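PDB 4HCJ: ThiJ/PfpI domain protein from Brachyspira murdochii, which is of unproven function but belongs to the DJ-1/PfpI family, binds magnesium ions and is tentatively classed as a hydrolase. Local coordinates for residues A[109-114]-A[133-138]; A[152-157]-A[166-171]; A[17-22]-A[54-59]; A[84-89]-A[114-119]; A[96-99]-A[103-106]. All coordinates share one frame; numbering follows the deposited sequence.

Contact 1: A[109-114]-A[133-138]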
# COMPACT_ATOMS: atom_id res chain seq x y z
N SER A 109 7.75 -4.43 0.35
CA SER A 109 8.01 -4.31 -1.08
C SER A 109 6.98 -3.46 -1.84
O SER A 109 7.26 -3.01 -2.94
CB SER A 109 8.15 -5.68 -1.72
OG SER A 109 9.31 -6.32 -1.22
N GLY A 110 5.81 -3.21 -1.24
CA GLY A 110 4.87 -2.30 -1.87
C GLY A 110 5.42 -0.89 -2.07
O GLY A 110 5.02 -0.18 -3.01
N VAL A 111 6.35 -0.47 -1.21
CA VAL A 111 6.93 0.87 -1.31
C VAL A 111 7.64 1.06 -2.65
O VAL A 111 7.70 2.17 -3.17
CB VAL A 111 7.87 1.16 -0.12
CG1 VAL A 111 8.52 2.53 -0.23
CG2 VAL A 111 7.10 1.05 1.20
N VAL A 112 8.21 -0.02 -3.22
CA VAL A 112 8.92 0.10 -4.49
C VAL A 112 8.01 0.56 -5.63
O VAL A 112 8.45 1.29 -6.52
CB VAL A 112 9.68 -1.18 -4.83
CG1 VAL A 112 10.37 -1.07 -6.19
CG2 VAL A 112 10.69 -1.49 -3.73
N ILE A 113 6.73 0.16 -5.61
CA ILE A 113 5.80 0.64 -6.63
C ILE A 113 5.72 2.17 -6.58
O ILE A 113 5.74 2.85 -7.60
CB ILE A 113 4.41 0.02 -6.47
CG1 ILE A 113 4.48 -1.50 -6.73
CG2 ILE A 113 3.39 0.68 -7.39
CD1 ILE A 113 3.22 -2.25 -6.31
N MSE A 114 5.57 2.69 -5.36
CA MSE A 114 5.50 4.13 -5.16
C MSE A 114 6.79 4.84 -5.59
O MSE A 114 6.75 5.90 -6.25
CB MSE A 114 5.16 4.41 -3.69
CG MSE A 114 3.76 3.91 -3.32
SE MSE A 114 3.47 3.65 -1.41
CE MSE A 114 3.75 5.46 -0.75
N SER A 133 17.95 -0.18 -2.58
CA SER A 133 18.46 0.26 -3.88
C SER A 133 17.36 0.94 -4.71
O SER A 133 17.55 2.04 -5.23
CB SER A 133 19.03 -0.94 -4.63
OG SER A 133 18.04 -1.91 -4.85
N HIS A 134 16.22 0.26 -4.83
CA HIS A 134 15.14 0.77 -5.67
C HIS A 134 14.56 2.05 -5.12
O HIS A 134 14.20 2.97 -5.87
CB HIS A 134 14.02 -0.26 -5.79
CG HIS A 134 14.50 -1.61 -6.17
ND1 HIS A 134 14.81 -1.94 -7.47
CD2 HIS A 134 14.71 -2.72 -5.43
CE1 HIS A 134 15.21 -3.20 -7.51
NE2 HIS A 134 15.17 -3.69 -6.28
N VAL A 135 14.44 2.10 -3.80
CA VAL A 135 13.82 3.24 -3.16
C VAL A 135 14.74 4.47 -3.24
O VAL A 135 14.28 5.58 -3.56
CB VAL A 135 13.37 2.86 -1.74
CG1 VAL A 135 12.82 4.07 -1.00
CG2 VAL A 135 12.29 1.76 -1.85
N ARG A 136 16.04 4.28 -3.02
CA ARG A 136 16.97 5.38 -3.19
C ARG A 136 17.04 5.82 -4.65
O ARG A 136 17.21 7.02 -4.93
CB ARG A 136 18.37 5.01 -2.71
CG ARG A 136 18.48 4.87 -1.21
CD ARG A 136 19.95 4.88 -0.75
NE ARG A 136 20.10 4.53 0.67
CZ ARG A 136 19.93 5.37 1.68
NH1 ARG A 136 19.60 6.64 1.46
NH2 ARG A 136 20.10 4.93 2.92
N HIS A 137 16.91 4.88 -5.59
CA HIS A 137 16.93 5.24 -7.00
C HIS A 137 15.79 6.20 -7.35
O HIS A 137 15.95 7.06 -8.22
CB HIS A 137 16.85 3.98 -7.86
CG HIS A 137 16.85 4.25 -9.33
ND1 HIS A 137 17.99 4.59 -10.03
CD2 HIS A 137 15.84 4.26 -10.22
CE1 HIS A 137 17.67 4.77 -11.30
NE2 HIS A 137 16.37 4.58 -11.44
N GLY A 138 14.67 6.07 -6.65
CA GLY A 138 13.55 6.98 -6.78
C GLY A 138 13.67 8.28 -6.00
O GLY A 138 12.67 8.99 -5.84
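The imidazole of His134 is met by Val112, whose CG1 methyl approaches the ring obliquely, 4.2 Å from His134 CG. One face carries the hydroxyl of its own neighbour, Ser133 OG, 3.5 Å above the plane and offset toward the rim. The ring also meets the indole of Trp85, with the two planes at about 55°. At the root of the side chain the packing is closer: Val112 CG1 is 3.8 Å from His134 CB.

The rest of the contact is between valines. Val135 CG2 touches Val112 CG2 at 4.1 Å and Val111 CG1 at 4.2 Å, so one methyl bridges two consecutive residues of the other helix. Val135 CG2 lies anti to its carbonyl carbon, which places this branch, and not CG1, against helix 110-116. No hydrogen bond crosses the contact, and its three valines are buried.

His137, one turn after His134, takes no part in the packing. It is a magnesium ligand seen in this protein, although no ion is bound to it within this chain. The axes of the two short helices approach to 9.1 Å and run nearly parallel, 22° apart. Helix 110-116 is thus lined by helix 132-137 on one side, while Val111 and Met114 rest on strand 153-156 and Ile113 on strand 72-75.

Contact 2: A[152-157]-A[166-171]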
# COMPACT_ATOMS: atom_id res chain seq x y z
N ASN A 152 0.50 13.04 3.26
CA ASN A 152 -0.45 12.01 2.84
C ASN A 152 0.22 10.69 2.45
O ASN A 152 -0.47 9.77 2.07
CB ASN A 152 -1.28 12.50 1.66
CG ASN A 152 -2.26 13.58 2.03
OD1 ASN A 152 -2.43 13.90 3.20
ND2 ASN A 152 -2.91 14.13 1.03
N ILE A 153 1.55 10.63 2.52
CA ILE A 153 2.29 9.42 2.19
C ILE A 153 2.68 8.71 3.48
O ILE A 153 3.23 9.32 4.39
CB ILE A 153 3.54 9.78 1.33
CG1 ILE A 153 3.10 10.34 -0.02
CG2 ILE A 153 4.47 8.59 1.19
CD1 ILE A 153 4.21 10.93 -0.85
N VAL A 154 2.40 7.41 3.55
CA VAL A 154 2.76 6.62 4.72
C VAL A 154 3.49 5.37 4.24
O VAL A 154 3.01 4.68 3.34
CB VAL A 154 1.52 6.19 5.55
CG1 VAL A 154 1.96 5.43 6.79
CG2 VAL A 154 0.68 7.41 5.93
N THR A 155 4.66 5.09 4.82
CA THR A 155 5.41 3.90 4.43
C THR A 155 5.82 3.12 5.68
O THR A 155 5.91 3.67 6.79
CB THR A 155 6.65 4.25 3.57
OG1 THR A 155 7.49 5.15 4.29
CG2 THR A 155 6.25 4.85 2.22
N ALA A 156 6.07 1.82 5.49
CA ALA A 156 6.53 0.96 6.56
C ALA A 156 7.48 -0.08 6.01
O ALA A 156 7.49 -0.38 4.81
CB ALA A 156 5.36 0.32 7.31
N ASN A 157 8.28 -0.66 6.90
CA ASN A 157 9.44 -1.43 6.47
C ASN A 157 9.25 -2.94 6.31
O ASN A 157 10.23 -3.65 6.16
CB ASN A 157 10.65 -1.15 7.37
CG ASN A 157 10.50 -1.73 8.75
OD1 ASN A 157 9.44 -2.23 9.11
ND2 ASN A 157 11.55 -1.62 9.55
N ALA A 166 -0.61 0.04 10.03
CA ALA A 166 -2.06 0.22 9.96
C ALA A 166 -2.54 1.29 10.94
O ALA A 166 -3.38 2.13 10.60
CB ALA A 166 -2.76 -1.11 10.20
N ASN A 167 -2.01 1.26 12.17
CA ASN A 167 -2.39 2.27 13.14
C ASN A 167 -2.03 3.68 12.66
O ASN A 167 -2.79 4.63 12.88
CB ASN A 167 -1.75 1.99 14.51
CG ASN A 167 -2.38 0.81 15.22
OD1 ASN A 167 -3.57 0.55 15.09
ND2 ASN A 167 -1.58 0.09 16.02
N ALA A 168 -0.86 3.82 12.03
CA ALA A 168 -0.45 5.13 11.51
C ALA A 168 -1.37 5.61 10.39
O ALA A 168 -1.75 6.78 10.35
CB ALA A 168 1.00 5.10 11.04
N VAL A 169 -1.75 4.70 9.49
CA VAL A 169 -2.69 5.04 8.42
C VAL A 169 -4.05 5.47 9.00
O VAL A 169 -4.62 6.48 8.57
CB VAL A 169 -2.82 3.88 7.42
CG1 VAL A 169 -3.95 4.14 6.43
CG2 VAL A 169 -1.50 3.67 6.68
N VAL A 170 -4.56 4.71 9.97
CA VAL A 170 -5.82 5.08 10.62
C VAL A 170 -5.70 6.47 11.26
O VAL A 170 -6.64 7.27 11.17
CB VAL A 170 -6.23 4.02 11.66
CG1 VAL A 170 -7.36 4.54 12.56
CG2 VAL A 170 -6.65 2.72 10.96
N GLY A 171 -4.57 6.77 11.91
CA GLY A 171 -4.38 8.08 12.50
C GLY A 171 -4.48 9.20 11.48
O GLY A 171 -5.12 10.22 11.72
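Ala168, Val169 and Val154 join helix 162-174 to strand 153-156 of the central sheet in this alpha-beta-alpha sandwich. The contact is purely apolar and no hydrogen bond crosses it.

Along the helix, Ala166 and Asn167 come first and, with Val170 further on, pack on helix 21-33, the neighbour on the same layer. The methyl of Ala166 points away from the strand. Ala168 then turns its methyl toward the sheet. Its CB lies 4.4 Å from Val154 CG1, a loose touch. Val169 follows and carries the closer contact, through its CG2 branch. Ala168 also meets Val147 and Val149 of the edge strand 147-150, and Val169 covers Ala105 of strand 103-107, so these two helix residues span three neighbouring strands.

On the strand, Val154 is the residue that points at the helix. Thr155 turns its side chain to the other face of the sheet, the side of helix 110-116. The CG1 of Val154 stands anti to its backbone N (chi1 -177°), which brings this branch to the helix. In Val169 it is CG2, anti to the carbonyl carbon, that meets the strand. The Val154 and Val169 side chains cross obliquely, with Val169 CG2 3.9 Å from Val154 CG1 and 4.1 Å from Val154 CB.

Contact 3: A[17-22]-A[54-59]. With FMT (formic acid), chain F.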
# COMPACT_ATOMS: atom_id res chain seq x y z
N GLN A 17 -0.85 -13.70 -6.23
CA GLN A 17 -0.17 -14.80 -5.55
C GLN A 17 1.07 -14.26 -4.89
O GLN A 17 1.76 -13.39 -5.42
CB GLN A 17 0.18 -15.92 -6.52
CG GLN A 17 -0.95 -16.28 -7.51
CD GLN A 17 -2.19 -16.95 -6.90
OE1 GLN A 17 -2.23 -17.26 -5.72
NE2 GLN A 17 -3.22 -17.10 -7.71
N ASN A 18 1.35 -14.80 -3.71
CA ASN A 18 2.55 -14.49 -2.96
C ASN A 18 2.64 -13.06 -2.45
O ASN A 18 3.73 -12.53 -2.25
CB ASN A 18 3.81 -14.89 -3.72
CG ASN A 18 3.88 -16.38 -3.90
OD1 ASN A 18 3.44 -17.14 -3.04
ND2 ASN A 18 4.37 -16.82 -5.04
N PHE A 19 1.48 -12.45 -2.17
CA PHE A 19 1.48 -11.24 -1.36
C PHE A 19 1.90 -11.58 0.08
O PHE A 19 1.81 -12.73 0.52
CB PHE A 19 0.12 -10.54 -1.41
CG PHE A 19 -1.01 -11.29 -0.73
CD1 PHE A 19 -1.24 -11.14 0.64
CD2 PHE A 19 -1.82 -12.16 -1.45
CE1 PHE A 19 -2.28 -11.83 1.27
CE2 PHE A 19 -2.86 -12.85 -0.83
CZ PHE A 19 -3.08 -12.69 0.53
N GLN A 20 2.35 -10.57 0.80
CA GLN A 20 2.83 -10.79 2.16
C GLN A 20 1.65 -10.89 3.12
O GLN A 20 1.00 -9.88 3.42
CB GLN A 20 3.78 -9.66 2.58
CG GLN A 20 4.54 -9.96 3.85
CD GLN A 20 5.59 -11.03 3.64
OE1 GLN A 20 6.42 -10.92 2.74
NE2 GLN A 20 5.53 -12.08 4.45
N ASP A 21 1.37 -12.09 3.62
CA ASP A 21 0.16 -12.32 4.40
C ASP A 21 -0.00 -11.33 5.55
O ASP A 21 -1.08 -10.76 5.73
CB ASP A 21 0.13 -13.74 4.99
CG ASP A 21 0.17 -14.83 3.94
OD1 ASP A 21 -0.70 -15.74 3.99
OD2 ASP A 21 1.07 -14.79 3.08
N GLU A 22 1.04 -11.14 6.35
CA GLU A 22 0.86 -10.35 7.57
C GLU A 22 0.49 -8.92 7.24
O GLU A 22 -0.31 -8.28 7.92
CB GLU A 22 2.15 -10.33 8.39
CG GLU A 22 2.69 -11.69 8.78
CD GLU A 22 3.76 -12.22 7.83
OE1 GLU A 22 3.64 -12.01 6.59
OE2 GLU A 22 4.73 -12.84 8.32
N GLY A 54 -2.44 -17.88 3.14
CA GLY A 54 -3.71 -17.25 3.46
C GLY A 54 -4.45 -16.72 2.24
O GLY A 54 -3.88 -16.04 1.39
N MSE A 55 -5.75 -17.00 2.16
CA MSE A 55 -6.53 -16.63 0.99
C MSE A 55 -7.43 -15.44 1.25
O MSE A 55 -7.86 -15.19 2.39
CB MSE A 55 -7.34 -17.83 0.50
CG MSE A 55 -6.49 -18.83 -0.27
SE MSE A 55 -7.40 -20.46 -0.71
CE MSE A 55 -7.45 -21.16 1.09
N THR A 56 -7.71 -14.71 0.18
CA THR A 56 -8.71 -13.66 0.25
C THR A 56 -9.22 -13.41 -1.16
O THR A 56 -8.54 -13.70 -2.14
CB THR A 56 -8.13 -12.36 0.89
OG1 THR A 56 -9.21 -11.53 1.28
CG2 THR A 56 -7.20 -11.61 -0.07
N ASN A 57 -10.43 -12.90 -1.32
CA ASN A 57 -10.86 -12.63 -2.69
C ASN A 57 -10.51 -11.22 -3.15
O ASN A 57 -10.48 -10.27 -2.38
CB ASN A 57 -12.34 -12.96 -2.92
CG ASN A 57 -12.64 -14.48 -2.96
OD1 ASN A 57 -11.75 -15.32 -3.18
ND2 ASN A 57 -13.90 -14.82 -2.76
N ILE A 58 -10.22 -11.13 -4.43
CA ILE A 58 -9.91 -9.90 -5.14
C ILE A 58 -11.23 -9.32 -5.63
O ILE A 58 -11.95 -9.96 -6.40
CB ILE A 58 -8.96 -10.14 -6.31
CG1 ILE A 58 -7.63 -10.72 -5.83
CG2 ILE A 58 -8.77 -8.86 -7.10
CD1 ILE A 58 -6.92 -11.57 -6.87
N ASP A 59 -11.54 -8.10 -5.19
CA ASP A 59 -12.78 -7.43 -5.53
C ASP A 59 -12.78 -6.74 -6.89
O ASP A 59 -13.83 -6.65 -7.54
CB ASP A 59 -13.11 -6.39 -4.46
CG ASP A 59 -13.20 -6.99 -3.08
OD1 ASP A 59 -14.18 -7.71 -2.83
OD2 ASP A 59 -12.29 -6.78 -2.26
C FMT F . -11.35 -8.65 -0.20
O1 FMT F . -11.92 -7.64 0.26
O2 FMT F . -11.51 -9.85 0.11
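A beta hairpin, strands 46-50 and 55-61, is tied at its turn to the start of helix 21-33 by Asp21 and Gly54, with the Phe19 ring packed against Gly54 and Thr56. Asp21 stands in the first turn of the helix. Its OD1 accepts from Gly54 N at 2.9 Å, with a moderately bent N-H...O angle of 147° and the donor nearly on the extension of the C-O bond. The other oxygen, OD2, accepts from Leu52 N. One buried carboxylate therefore holds two backbone N-H groups of the turn. An alanine in place of Asp21 would probably leave both N-H groups without this acceptor and let the turn swing off the helix. Gly54 suits the close approach, since any CB there would run into Asp21 OD1.

Phe19 lies two residues before Asp21. Its CG lies between the backbone N and the carbonyl carbon (chi1 68°), which sends the ring toward the hairpin. Its CZ meets Gly54 O obliquely at 3.5 Å, and Thr56 CG2 lies 4.3 Å from the same Phe19 CZ.

Further along the strand, Thr56 OG1 hydrogen-bonds Tyr24 OH. A formic acid molecule, probably from the crystallisation liquor, lies nearby, with its O1 2.7 Å from Asp59 OD2 and its O2 2.7 Å from Asn57 O.

Strand 55-61 lies between strands 46-50 and 37-42, and Phe19 also packs on Ala48 of the hairpin, on Met14 and on Phe25 of helix 21-33.

Contact 4: A[84-89]-A[114-119]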
# COMPACT_ATOMS: atom_id res chain seq x y z
N LEU A 84 4.86 -6.56 -9.86
CA LEU A 84 4.11 -5.32 -10.03
C LEU A 84 4.98 -4.07 -9.98
O LEU A 84 4.49 -2.97 -10.22
CB LEU A 84 3.05 -5.21 -8.93
CG LEU A 84 2.03 -6.34 -8.86
CD1 LEU A 84 1.09 -6.13 -7.67
CD2 LEU A 84 1.25 -6.43 -10.16
N TRP A 85 6.26 -4.22 -9.68
CA TRP A 85 7.13 -3.07 -9.48
C TRP A 85 7.25 -2.17 -10.69
O TRP A 85 7.32 -0.93 -10.56
CB TRP A 85 8.50 -3.56 -9.07
CG TRP A 85 8.64 -3.95 -7.65
CD1 TRP A 85 7.68 -3.92 -6.66
CD2 TRP A 85 9.84 -4.41 -7.03
NE1 TRP A 85 8.22 -4.34 -5.46
CE2 TRP A 85 9.55 -4.63 -5.66
CE3 TRP A 85 11.14 -4.66 -7.50
CZ2 TRP A 85 10.52 -5.06 -4.76
CZ3 TRP A 85 12.09 -5.08 -6.61
CH2 TRP A 85 11.78 -5.28 -5.26
N ASP A 86 7.32 -2.78 -11.88
CA ASP A 86 7.49 -2.02 -13.12
C ASP A 86 6.20 -1.92 -13.92
O ASP A 86 6.23 -1.60 -15.10
CB ASP A 86 8.61 -2.64 -13.97
CG ASP A 86 9.98 -2.46 -13.33
OD1 ASP A 86 10.23 -1.40 -12.71
OD2 ASP A 86 10.79 -3.40 -13.43
N ASP A 87 5.07 -2.17 -13.28
CA ASP A 87 3.79 -2.18 -13.97
C ASP A 87 3.19 -0.77 -14.02
O ASP A 87 3.01 -0.13 -12.98
CB ASP A 87 2.87 -3.15 -13.22
CG ASP A 87 1.63 -3.49 -14.01
OD1 ASP A 87 0.81 -2.62 -14.29
OD2 ASP A 87 1.45 -4.67 -14.33
N TRP A 88 2.88 -0.30 -15.22
CA TRP A 88 2.33 1.03 -15.36
C TRP A 88 0.98 1.20 -14.65
O TRP A 88 0.61 2.32 -14.29
CB TRP A 88 2.24 1.45 -16.84
CG TRP A 88 1.21 0.72 -17.63
CD1 TRP A 88 1.40 -0.42 -18.36
CD2 TRP A 88 -0.17 1.07 -17.79
NE1 TRP A 88 0.23 -0.79 -18.96
CE2 TRP A 88 -0.76 0.10 -18.63
CE3 TRP A 88 -0.97 2.11 -17.30
CZ2 TRP A 88 -2.11 0.13 -18.99
CZ3 TRP A 88 -2.32 2.14 -17.67
CH2 TRP A 88 -2.87 1.16 -18.49
N ARG A 89 0.24 0.11 -14.46
CA ARG A 89 -1.07 0.22 -13.83
C ARG A 89 -0.94 0.49 -12.33
O ARG A 89 -1.67 1.32 -11.80
CB ARG A 89 -1.90 -1.06 -14.03
CG ARG A 89 -2.15 -1.42 -15.48
CD ARG A 89 -2.71 -2.81 -15.59
NE ARG A 89 -1.71 -3.80 -15.20
CZ ARG A 89 -1.96 -5.09 -15.14
NH1 ARG A 89 -3.19 -5.56 -15.38
NH2 ARG A 89 -0.98 -5.92 -14.80
N MSE A 114 5.57 2.69 -5.36
CA MSE A 114 5.50 4.13 -5.16
C MSE A 114 6.79 4.84 -5.59
O MSE A 114 6.75 5.90 -6.25
CB MSE A 114 5.16 4.41 -3.69
CG MSE A 114 3.76 3.91 -3.32
SE MSE A 114 3.47 3.65 -1.41
CE MSE A 114 3.75 5.46 -0.75
N ALA A 115 7.93 4.25 -5.25
CA ALA A 115 9.21 4.82 -5.66
C ALA A 115 9.31 4.87 -7.18
O ALA A 115 9.70 5.89 -7.76
CB ALA A 115 10.35 4.00 -5.08
N ASN A 116 8.96 3.77 -7.82
CA ASN A 116 9.04 3.67 -9.28
C ASN A 116 8.04 4.58 -9.99
O ASN A 116 8.28 4.99 -11.12
CB ASN A 116 8.88 2.23 -9.73
CG ASN A 116 10.08 1.36 -9.41
OD1 ASN A 116 11.11 1.85 -8.97
ND2 ASN A 116 9.94 0.07 -9.65
N ALA A 117 6.94 4.91 -9.33
CA ALA A 117 5.96 5.87 -9.85
C ALA A 117 6.43 7.32 -9.73
O ALA A 117 5.73 8.23 -10.18
CB ALA A 117 4.64 5.71 -9.10
N LYS A 118 7.59 7.53 -9.11
CA LYS A 118 8.19 8.87 -8.93
C LYS A 118 7.37 9.75 -8.01
O LYS A 118 7.37 10.97 -8.15
CB LYS A 118 8.42 9.57 -10.28
CG LYS A 118 9.31 8.78 -11.17
CD LYS A 118 10.63 8.62 -10.50
CE LYS A 118 11.05 7.19 -10.51
NZ LYS A 118 12.13 7.03 -11.54
N ILE A 119 6.67 9.15 -7.06
CA ILE A 119 5.96 9.94 -6.06
C ILE A 119 6.71 10.06 -4.75
O ILE A 119 6.23 10.72 -3.83
CB ILE A 119 4.51 9.44 -5.82
CG1 ILE A 119 4.47 8.05 -5.14
CG2 ILE A 119 3.69 9.48 -7.12
CD1 ILE A 119 3.17 7.83 -4.38
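Trp85 and Asn116 face each other with their CA atoms 7.0 Å apart, where a type I beta turn, Leu84 to Asp87, meets the C-terminal end of helix 110-116. A Schellman motif closes that helix at Lys118.

The link is a side-chain to backbone hydrogen bond. Asn116 ND2 donates to Trp85 O at 2.9 Å, in an almost straight bond (175°). The acceptor lies in the amide plane, but the donor stands above the carbonyl plane, 62° out of it, and not on a lone pair. Gln91 NE2 donates to the same oxygen. A leucine in place of Asn116 would probably cost Trp85 O this donor and weaken the tie between turn and helix end. Asp86 OD1 lies 3.4 Å from Asn116 ND2 at a poor angle for bonding. The side chain of Asn116 is about 5 Å from that of His137, a residue seen to bind magnesium in this protein.

Beyond the turn, Asp87 is the N-cap of helix 88-99. Arg89 grips its carboxylate side-on in a salt bridge, NH2 to Asp87 OD2 at 2.8 Å. Arg89 NE meets Asp87 OD1 at 2.9 Å on its syn lone pair, while Arg89 N takes its anti lone pair at 2.8 Å.

Contact 5: A[96-99]-A[103-106]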
# COMPACT_ATOMS: atom_id res chain seq x y z
N LEU A 96 -2.51 8.42 -9.27
CA LEU A 96 -3.92 8.80 -9.26
C LEU A 96 -4.36 9.19 -7.85
O LEU A 96 -5.00 10.23 -7.64
CB LEU A 96 -4.79 7.64 -9.76
CG LEU A 96 -6.31 7.83 -9.73
CD1 LEU A 96 -6.74 8.83 -10.76
CD2 LEU A 96 -6.99 6.47 -9.93
N PHE A 97 -4.03 8.35 -6.88
CA PHE A 97 -4.42 8.64 -5.51
C PHE A 97 -3.71 9.87 -4.98
O PHE A 97 -4.33 10.72 -4.34
CB PHE A 97 -4.22 7.41 -4.61
CG PHE A 97 -5.39 6.46 -4.63
CD1 PHE A 97 -5.66 5.68 -5.73
CD2 PHE A 97 -6.22 6.37 -3.53
CE1 PHE A 97 -6.75 4.82 -5.73
CE2 PHE A 97 -7.32 5.51 -3.53
CZ PHE A 97 -7.58 4.75 -4.63
N LEU A 98 -2.41 10.00 -5.26
CA LEU A 98 -1.69 11.18 -4.79
C LEU A 98 -2.31 12.45 -5.36
O LEU A 98 -2.53 13.43 -4.63
CB LEU A 98 -0.21 11.11 -5.14
CG LEU A 98 0.64 12.12 -4.36
CD1 LEU A 98 0.81 11.71 -2.90
CD2 LEU A 98 1.98 12.32 -5.04
N ASP A 99 -2.57 12.45 -6.66
CA ASP A 99 -3.07 13.66 -7.34
C ASP A 99 -4.48 14.03 -6.90
O ASP A 99 -4.88 15.18 -7.03
CB ASP A 99 -3.02 13.47 -8.85
CG ASP A 99 -1.61 13.47 -9.40
OD1 ASP A 99 -0.67 13.81 -8.65
OD2 ASP A 99 -1.44 13.12 -10.59
N ILE A 103 -4.74 9.44 0.67
CA ILE A 103 -3.59 8.84 1.35
C ILE A 103 -3.00 7.75 0.46
O ILE A 103 -3.74 6.93 -0.12
CB ILE A 103 -3.99 8.30 2.73
CG1 ILE A 103 -4.50 9.43 3.66
CG2 ILE A 103 -2.88 7.45 3.36
CD1 ILE A 103 -3.92 10.82 3.50
N VAL A 104 -1.68 7.76 0.33
CA VAL A 104 -0.97 6.77 -0.45
C VAL A 104 -0.01 6.07 0.49
O VAL A 104 0.94 6.71 1.01
CB VAL A 104 -0.24 7.40 -1.65
CG1 VAL A 104 0.33 6.30 -2.54
CG2 VAL A 104 -1.17 8.30 -2.45
N ALA A 105 -0.24 4.79 0.73
CA ALA A 105 0.50 4.08 1.75
C ALA A 105 1.11 2.81 1.17
O ALA A 105 0.48 2.16 0.32
CB ALA A 105 -0.41 3.74 2.93
N GLY A 106 2.30 2.45 1.61
CA GLY A 106 2.92 1.21 1.18
C GLY A 106 3.69 0.58 2.31
O GLY A 106 4.26 1.28 3.17
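Apolar packing carries this contact, and most of it falls on one methyl group. Val104 CG2 lies against Phe97 CB at 3.8 Å and against Leu98 CD1 at 4.0 Å. The side chains of Leu98 and Val104 cross at about a right angle. In Val104, CG1 is anti to the backbone N (chi1 -172°) and CG2 anti to the carbonyl carbon, which turns CG2 to the helix.

Methyl-to-backbone contacts are closer still. The same Val104 CG2 comes within 3.5 Å of Leu98 N and 3.7 Å of Leu98 CA, so this methyl rests directly on the helix backbone at Leu98.

Ile103 O makes a long, oblique approach to Phe97 CD2, 4.3 Å. Ile103 gives only its backbone here, because its side chain points away and packs on Val172 and Leu173 of helix 162-174. No hydrogen bond crosses the contact.

The Phe97 side chain also packs on Val73, and Val104 meets Val73 and Phe75. Strand 72-75, helix 88-99 and the parallel neighbour strand 103-107 form a beta-alpha-beta unit, and this contact packs its helix on its second strand, as in other alpha-beta-alpha sandwiches.

Overall arrangement
Contacts 1, 2 and 5 are buried and apolar. Contacts 3 and 4 are partly buried and each include a side chain bonded to backbone: a carboxylate accepting N-H groups in contact 3, an amide donating to a carbonyl in contact 4. Contacts 2 and 5 pack helices 162-174 and 88-99 onto neighbouring strands, which bond to each other through Val154 O and Gly106 N. Contacts 1 and 4 share helix 110-116, have centres 8 Å apart and meet where Trp85 touches Val112 and His134. Met114 ties this pair to the sheet. Contact 3 stands apart, its centre about 20 Å from each of the others, near the opposite edge of the same sheet.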